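Local structure of KLLA0E08119p (Kluyveromyces lactis, 3VA7) at residues 498-503 and 880-885; 844-849 and 891-896. The protein is the urea carboxylase part of a longer protein and probably carboxylates urea to urea-1-carboxylate using ATP and hydrogencarbonate, its biotin carrying the carboxyl group between domains. One frame throughout, in Å; residues are numbered along the deposited sequence.

Contact 1: 498-503 and 880-885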
loop_
_atom_site.group_PDB
_atom_site.type_symbol
_atom_site.label_atom_id
_atom_site.label_comp_id
_atom_site.label_asym_id
_atom_site.label_seq_id
_atom_site.Cartn_x
_atom_site.Cartn_y
_atom_site.Cartn_z
ATOM N N TYR A 498 -9.078 13.070 6.387
ATOM C CA TYR A 498 -8.080 12.513 7.294
ATOM C C TYR A 498 -6.813 13.328 7.440
ATOM O O TYR A 498 -5.817 12.820 7.906
ATOM C CB TYR A 498 -7.716 11.094 6.890
ATOM C CG TYR A 498 -8.851 10.125 6.713
ATOM C CD1 TYR A 498 -9.353 9.386 7.775
ATOM C CD2 TYR A 498 -9.392 9.897 5.469
ATOM C CE1 TYR A 498 -10.391 8.409 7.602
ATOM C CE2 TYR A 498 -10.424 8.956 5.274
ATOM C CZ TYR A 498 -10.908 8.216 6.337
ATOM O OH TYR A 498 -11.933 7.305 6.092
ATOM N N TRP A 499 -6.831 14.599 7.106
ATOM C CA TRP A 499 -5.651 15.439 7.324
ATOM C C TRP A 499 -5.184 15.522 8.802
ATOM O O TRP A 499 -3.970 15.704 9.056
ATOM C CB TRP A 499 -5.929 16.833 6.767
ATOM C CG TRP A 499 -4.827 17.770 6.602
ATOM C CD1 TRP A 499 -4.684 18.968 7.231
ATOM C CD2 TRP A 499 -3.711 17.640 5.706
ATOM N NE1 TRP A 499 -3.491 19.598 6.822
ATOM C CE2 TRP A 499 -2.883 18.798 5.884
ATOM C CE3 TRP A 499 -3.302 16.639 4.773
ATOM C CZ2 TRP A 499 -1.704 18.993 5.161
ATOM C CZ3 TRP A 499 -2.092 16.828 4.052
ATOM C CH2 TRP A 499 -1.323 18.012 4.242
ATOM N N ARG A 500 -6.121 15.415 9.767
ATOM C CA ARG A 500 -5.783 15.469 11.229
ATOM C C ARG A 500 -4.922 14.266 11.636
ATOM O O ARG A 500 -4.223 14.291 12.680
ATOM C CB ARG A 500 -7.041 15.555 12.121
ATOM C CG ARG A 500 -7.909 14.330 12.015
ATOM C CD ARG A 500 -9.281 14.462 12.694
ATOM N NE ARG A 500 -9.922 13.148 12.670
ATOM C CZ ARG A 500 -10.448 12.564 11.589
ATOM N NH1 ARG A 500 -10.458 13.180 10.425
ATOM N NH2 ARG A 500 -10.946 11.342 11.681
ATOM N N ILE A 501 -5.004 13.229 10.810
ATOM C CA ILE A 501 -4.201 12.053 10.978
ATOM C C ILE A 501 -2.898 12.148 10.168
ATOM O O ILE A 501 -1.905 11.448 10.440
ATOM C CB ILE A 501 -4.979 10.788 10.479
ATOM C CG1 ILE A 501 -6.439 10.817 10.932
ATOM C CG2 ILE A 501 -4.287 9.522 10.885
ATOM C CD1 ILE A 501 -6.639 10.796 12.416
ATOM N N GLY A 502 -2.906 12.948 9.119
ATOM C CA GLY A 502 -1.699 13.010 8.306
ATOM C C GLY A 502 -1.790 12.027 7.175
ATOM O O GLY A 502 -0.789 11.501 6.735
ATOM N N VAL A 503 -3.009 11.802 6.702
ATOM C CA VAL A 503 -3.232 11.060 5.465
ATOM C C VAL A 503 -3.467 12.171 4.453
ATOM O O VAL A 503 -4.394 12.913 4.619
ATOM C CB VAL A 503 -4.488 10.135 5.532
ATOM C CG1 VAL A 503 -4.810 9.534 4.194
ATOM C CG2 VAL A 503 -4.285 9.031 6.541
ATOM N N ILE A 880 -17.896 23.700 8.689
ATOM C CA ILE A 880 -16.618 23.238 9.164
ATOM C C ILE A 880 -16.285 21.873 8.611
ATOM O O ILE A 880 -17.075 20.942 8.738
ATOM C CB ILE A 880 -16.583 23.281 10.694
ATOM C CG1 ILE A 880 -15.990 24.646 11.092
ATOM C CG2 ILE A 880 -15.765 22.107 11.232
ATOM C CD1 ILE A 880 -16.526 25.234 12.315
ATOM N N VAL A 881 -15.104 21.752 7.988
ATOM C CA VAL A 881 -14.757 20.487 7.304
ATOM C C VAL A 881 -13.964 19.491 8.177
ATOM O O VAL A 881 -14.272 18.301 8.202
ATOM C CB VAL A 881 -14.080 20.749 5.946
ATOM C CG1 VAL A 881 -13.473 19.459 5.348
ATOM C CG2 VAL A 881 -15.097 21.395 5.015
ATOM N N GLU A 882 -12.982 19.993 8.915
ATOM C CA GLU A 882 -12.081 19.134 9.671
ATOM C C GLU A 882 -11.238 19.996 10.629
ATOM O O GLU A 882 -10.761 21.067 10.273
ATOM C CB GLU A 882 -11.217 18.292 8.724
ATOM C CG GLU A 882 -10.160 17.531 9.440
ATOM C CD GLU A 882 -9.412 16.493 8.595
ATOM O OE1 GLU A 882 -8.999 15.487 9.191
ATOM O OE2 GLU A 882 -9.191 16.695 7.387
ATOM N N MET A 883 -11.131 19.558 11.874
ATOM C CA MET A 883 -10.301 20.264 12.839
ATOM C C MET A 883 -9.142 19.363 13.177
ATOM O O MET A 883 -9.348 18.202 13.602
ATOM C CB MET A 883 -11.110 20.624 14.083
ATOM C CG MET A 883 -12.360 21.306 13.708
ATOM S SD MET A 883 -13.626 21.464 14.973
ATOM C CE MET A 883 -12.855 22.764 15.882
ATOM N N SER A 884 -7.940 19.904 13.008
ATOM C CA SER A 884 -6.708 19.136 13.145
ATOM C C SER A 884 -5.834 19.535 14.325
ATOM O O SER A 884 -5.258 20.599 14.293
ATOM C CB SER A 884 -5.942 19.294 11.852
ATOM O OG SER A 884 -6.678 18.621 10.872
ATOM N N GLN A 885 -5.741 18.682 15.356
ATOM C CA GLN A 885 -4.914 18.958 16.565
ATOM C C GLN A 885 -3.383 19.021 16.375
ATOM O O GLN A 885 -2.762 18.058 15.853
ATOM C CB GLN A 885 -5.158 17.911 17.645
ATOM C CG GLN A 885 -5.797 18.486 18.778
ATOM C CD GLN A 885 -5.622 17.767 20.089
ATOM O OE1 GLN A 885 -4.886 18.236 20.965
ATOM N NE2 GLN A 885 -6.399 16.698 20.287
HETATM O O HOH W 1 -3.848 15.656 15.295
#

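Contact 2: 844-849 and 891-896. With NA (sodium ion), chain K.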
loop_
_atom_site.group_PDB
_atom_site.type_symbol
_atom_site.label_atom_id
_atom_site.label_comp_id
_atom_site.label_asym_id
_atom_site.label_seq_id
_atom_site.Cartn_x
_atom_site.Cartn_y
_atom_site.Cartn_z
ATOM N N GLY A 844 -4.469 30.019 4.473
ATOM C CA GLY A 844 -5.021 29.524 3.238
ATOM C C GLY A 844 -6.476 29.894 3.052
ATOM O O GLY A 844 -7.209 30.138 3.976
ATOM N N ASP A 845 -6.841 30.012 1.805
ATOM C CA ASP A 845 -8.198 30.020 1.284
ATOM C C ASP A 845 -9.222 29.141 2.147
ATOM O O ASP A 845 -10.423 29.395 2.170
ATOM C CB ASP A 845 -7.932 29.447 -0.149
ATOM C CG ASP A 845 -9.098 29.502 -1.018
ATOM O OD1 ASP A 845 -9.089 30.323 -1.919
ATOM O OD2 ASP A 845 -10.073 28.715 -0.879
ATOM N N ARG A 846 -8.730 28.076 2.801
ATOM C CA ARG A 846 -9.583 26.996 3.354
ATOM C C ARG A 846 -9.482 26.791 4.874
ATOM O O ARG A 846 -10.102 25.865 5.424
ATOM C CB ARG A 846 -9.239 25.632 2.723
ATOM C CG ARG A 846 -9.910 25.332 1.397
ATOM C CD ARG A 846 -9.379 24.103 0.751
ATOM N NE ARG A 846 -8.011 24.332 0.290
ATOM C CZ ARG A 846 -7.265 23.415 -0.339
ATOM N NH1 ARG A 846 -7.761 22.200 -0.595
ATOM N NH2 ARG A 846 -6.053 23.741 -0.762
ATOM N N TYR A 847 -8.709 27.618 5.570
ATOM C CA TYR A 847 -8.524 27.323 6.966
ATOM C C TYR A 847 -8.115 28.518 7.741
ATOM O O TYR A 847 -7.455 29.438 7.211
ATOM C CB TYR A 847 -7.314 26.417 7.191
ATOM C CG TYR A 847 -6.991 25.310 6.239
ATOM C CD1 TYR A 847 -6.437 25.566 4.947
ATOM C CD2 TYR A 847 -7.156 24.001 6.666
ATOM C CE1 TYR A 847 -6.108 24.540 4.117
ATOM C CE2 TYR A 847 -6.803 22.949 5.860
ATOM C CZ TYR A 847 -6.267 23.210 4.606
ATOM O OH TYR A 847 -5.964 22.098 3.889
ATOM N N ILE A 848 -8.422 28.417 9.030
ATOM C CA ILE A 848 -7.997 29.375 10.023
ATOM C C ILE A 848 -7.209 28.563 11.042
ATOM O O ILE A 848 -7.669 27.529 11.509
ATOM C CB ILE A 848 -9.236 30.049 10.733
ATOM C CG1 ILE A 848 -10.060 30.942 9.742
ATOM C CG2 ILE A 848 -8.829 30.802 11.960
ATOM C CD1 ILE A 848 -11.174 31.889 10.459
ATOM N N LEU A 849 -6.006 29.014 11.357
ATOM C CA LEU A 849 -5.223 28.389 12.380
ATOM C C LEU A 849 -5.474 29.061 13.743
ATOM O O LEU A 849 -5.274 30.275 13.864
ATOM C CB LEU A 849 -3.755 28.498 11.965
ATOM C CG LEU A 849 -2.698 27.860 12.895
ATOM C CD1 LEU A 849 -2.783 26.347 12.891
ATOM C CD2 LEU A 849 -1.267 28.326 12.535
ATOM N N LEU A 891 -6.085 23.344 13.590
ATOM C CA LEU A 891 -6.319 23.979 12.324
ATOM C C LEU A 891 -7.744 23.631 11.914
ATOM O O LEU A 891 -8.151 22.476 11.983
ATOM C CB LEU A 891 -5.280 23.507 11.319
ATOM C CG LEU A 891 -5.484 24.020 9.916
ATOM C CD1 LEU A 891 -5.048 25.480 9.816
ATOM C CD2 LEU A 891 -4.776 23.120 8.945
ATOM N N ILE A 892 -8.486 24.645 11.503
ATOM C CA ILE A 892 -9.865 24.495 11.189
ATOM C C ILE A 892 -10.090 24.710 9.713
ATOM O O ILE A 892 -9.830 25.821 9.197
ATOM C CB ILE A 892 -10.639 25.534 11.973
ATOM C CG1 ILE A 892 -10.727 25.063 13.408
ATOM C CG2 ILE A 892 -12.066 25.668 11.436
ATOM C CD1 ILE A 892 -10.526 26.071 14.322
ATOM N N GLU A 893 -10.547 23.658 9.034
ATOM C CA GLU A 893 -10.775 23.749 7.603
ATOM C C GLU A 893 -12.221 24.029 7.377
ATOM O O GLU A 893 -13.102 23.374 8.008
ATOM C CB GLU A 893 -10.367 22.486 6.826
ATOM C CG GLU A 893 -10.393 22.672 5.292
ATOM C CD GLU A 893 -10.166 21.374 4.476
ATOM O OE1 GLU A 893 -9.774 20.346 5.040
ATOM O OE2 GLU A 893 -10.410 21.367 3.242
ATOM N N PHE A 894 -12.493 24.987 6.486
ATOM C CA PHE A 894 -13.885 25.264 6.154
ATOM C C PHE A 894 -14.223 25.223 4.677
ATOM O O PHE A 894 -13.358 25.261 3.778
ATOM C CB PHE A 894 -14.371 26.577 6.783
ATOM C CG PHE A 894 -13.542 27.819 6.390
ATOM C CD1 PHE A 894 -14.080 28.793 5.523
ATOM C CD2 PHE A 894 -12.242 28.023 6.920
ATOM C CE1 PHE A 894 -13.340 29.942 5.179
ATOM C CE2 PHE A 894 -11.467 29.160 6.580
ATOM C CZ PHE A 894 -12.015 30.120 5.702
ATOM N N ASP A 895 -15.526 25.150 4.459
ATOM C CA ASP A 895 -16.138 25.245 3.153
ATOM C C ASP A 895 -16.731 26.651 3.004
ATOM O O ASP A 895 -17.784 26.942 3.542
ATOM C CB ASP A 895 -17.247 24.208 3.086
ATOM C CG ASP A 895 -17.805 24.059 1.713
ATOM O OD1 ASP A 895 -17.611 24.999 0.881
ATOM O OD2 ASP A 895 -18.438 23.000 1.479
ATOM N N GLY A 896 -16.045 27.498 2.257
ATOM C CA GLY A 896 -16.423 28.893 2.001
ATOM C C GLY A 896 -17.778 29.101 1.329
ATOM O O GLY A 896 -18.388 30.174 1.437
HETATM NA NA NA K . -11.741 27.709 -1.525
HETATM O O HOH W 2 -12.927 27.538 1.502
HETATM O O HOH W 3 -9.942 20.425 0.768
HETATM O O HOH W 4 -6.556 19.716 4.816
HETATM O O HOH W 5 -13.241 25.184 -1.476
#

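Contact 1: 498-503 and 880-885
At the edge of the Arg-500 guanidinium, close to its plane, sits Glu-882 OE1, while Ile-501 CD1 lies over one face, offset toward the rim. With the carboxylate and guanidinium planes 57° apart, the salt bridge runs through one N-O pair, Arg-500 NH1 standing 3.0 Å from Glu-882 OE1. That same oxygen accepts the backbone N-H of Arg-500: Arg-500 N stands 2.9 Å from Glu-882 OE1, at an N-H...O angle of 166°. The two donors reach OE1 from opposite faces of the carboxylate plane, which clamps the group between backbone and side chain of one residue. Glu-882 OE2 takes a weak bond from Trp-499 N at 3.2 Å. An extended Glu-882 chain, its CG anti to the backbone N (chi1 173°), delivers the carboxylate to this turn. Glu-882 sits in a classic beta bulge of strand 880-885, where it and Val-881 both face Glu-893; the edge strand of the C/D-subdomain sheet thus grips a loop of the A/B-subdomain region. Ser-884 OG packs 3.3 Å from Arg-500 CB and lies obliquely to the Trp-499 ring, 4.2 Å from Trp-499 CD1. Trp-499 NE1 bonds to the carbonyl of Tyr-731, a biotin-pocket residue, and Arg-500 NH1 also bonds to Gly-497 O. A water donates to both Arg-500 O and Gln-885 O.

Contact 2: 844-849 and 891-896
Phe-894 N donates to Arg-846 O at 2.8 Å with an N-H...O angle of 158°, the shortest hydrogen bond between the two segments. Further along, Ile-848 and Ile-892 form a hydrogen-bonded antiparallel pair: Ile-848 N lies 3.0 Å from Ile-892 O, and Ile-892 N equally 3.0 Å from Ile-848 O. Tyr-847 with Glu-893 and Leu-849 with Leu-891 are non-hydrogen-bonded pairs, and these four side chains share one face of the sheet. There Leu-891 CD2 packs 3.4 Å from Tyr-847 CD2, oblique to the ring, and the Glu-893 chain crosses the ring at a slant, with CG 3.6 Å from Tyr-847 CE2. Water 4 links Tyr-847 OH to Glu-893 OE1. The Arg-846 and Glu-893 side chains lie side by side and point the same way, the guanidinium and carboxylate meeting not directly but through water 3, which joins Arg-846 NH1 to Glu-893 OE2. Phe-894 CG stands between the backbone N and carbonyl carbon (chi1 57°), which turns the ring toward the first strand, its CE2 3.3 Å from Tyr-847 N and 3.9 Å from Ile-848 CG1. An alanine here removes the ring, and its loss would probably leave a gap between Ile-848 CG1 and the backbone of Arg-846 and Tyr-847. In the type I turn 844-847, Asp-845 OD2 binds sodium together with Glu-764. Strand 847-852 is central in the five-stranded antiparallel sheet, between 838-842 and 889-894; helix 901-912 covers the face bearing Ile-848 and Ile-892 through Leu-904, helix 786-802 brings Tyr-786 to Phe-894, and the loop with Ser-732 and Leu-733 meets Tyr-847.

Both contacts use the same five-stranded sheet of the carboxyltransferase C/D region. Contact 2 is the more deeply buried, joining neighbouring strands within the sheet through a backbone ladder and apolar side chains; contact 1 is partly buried and joins the sheet's edge strand to a loop distant in sequence, mainly through one carboxylate. Their centres lie 11 Å apart, and they meet where strands 880-885 and 889-894 pair: Ser-884 N is 2.8 Å from Leu-891 O, a probable hydrogen bond, while Val-881 CG2 packs 3.9 Å from Phe-894 C. Both come near the bound biotin group, the side chain of Trp-499 to about 10 Å and that of Leu-849 to about 12 Å; contact 2 also holds the sodium ligand Asp-845.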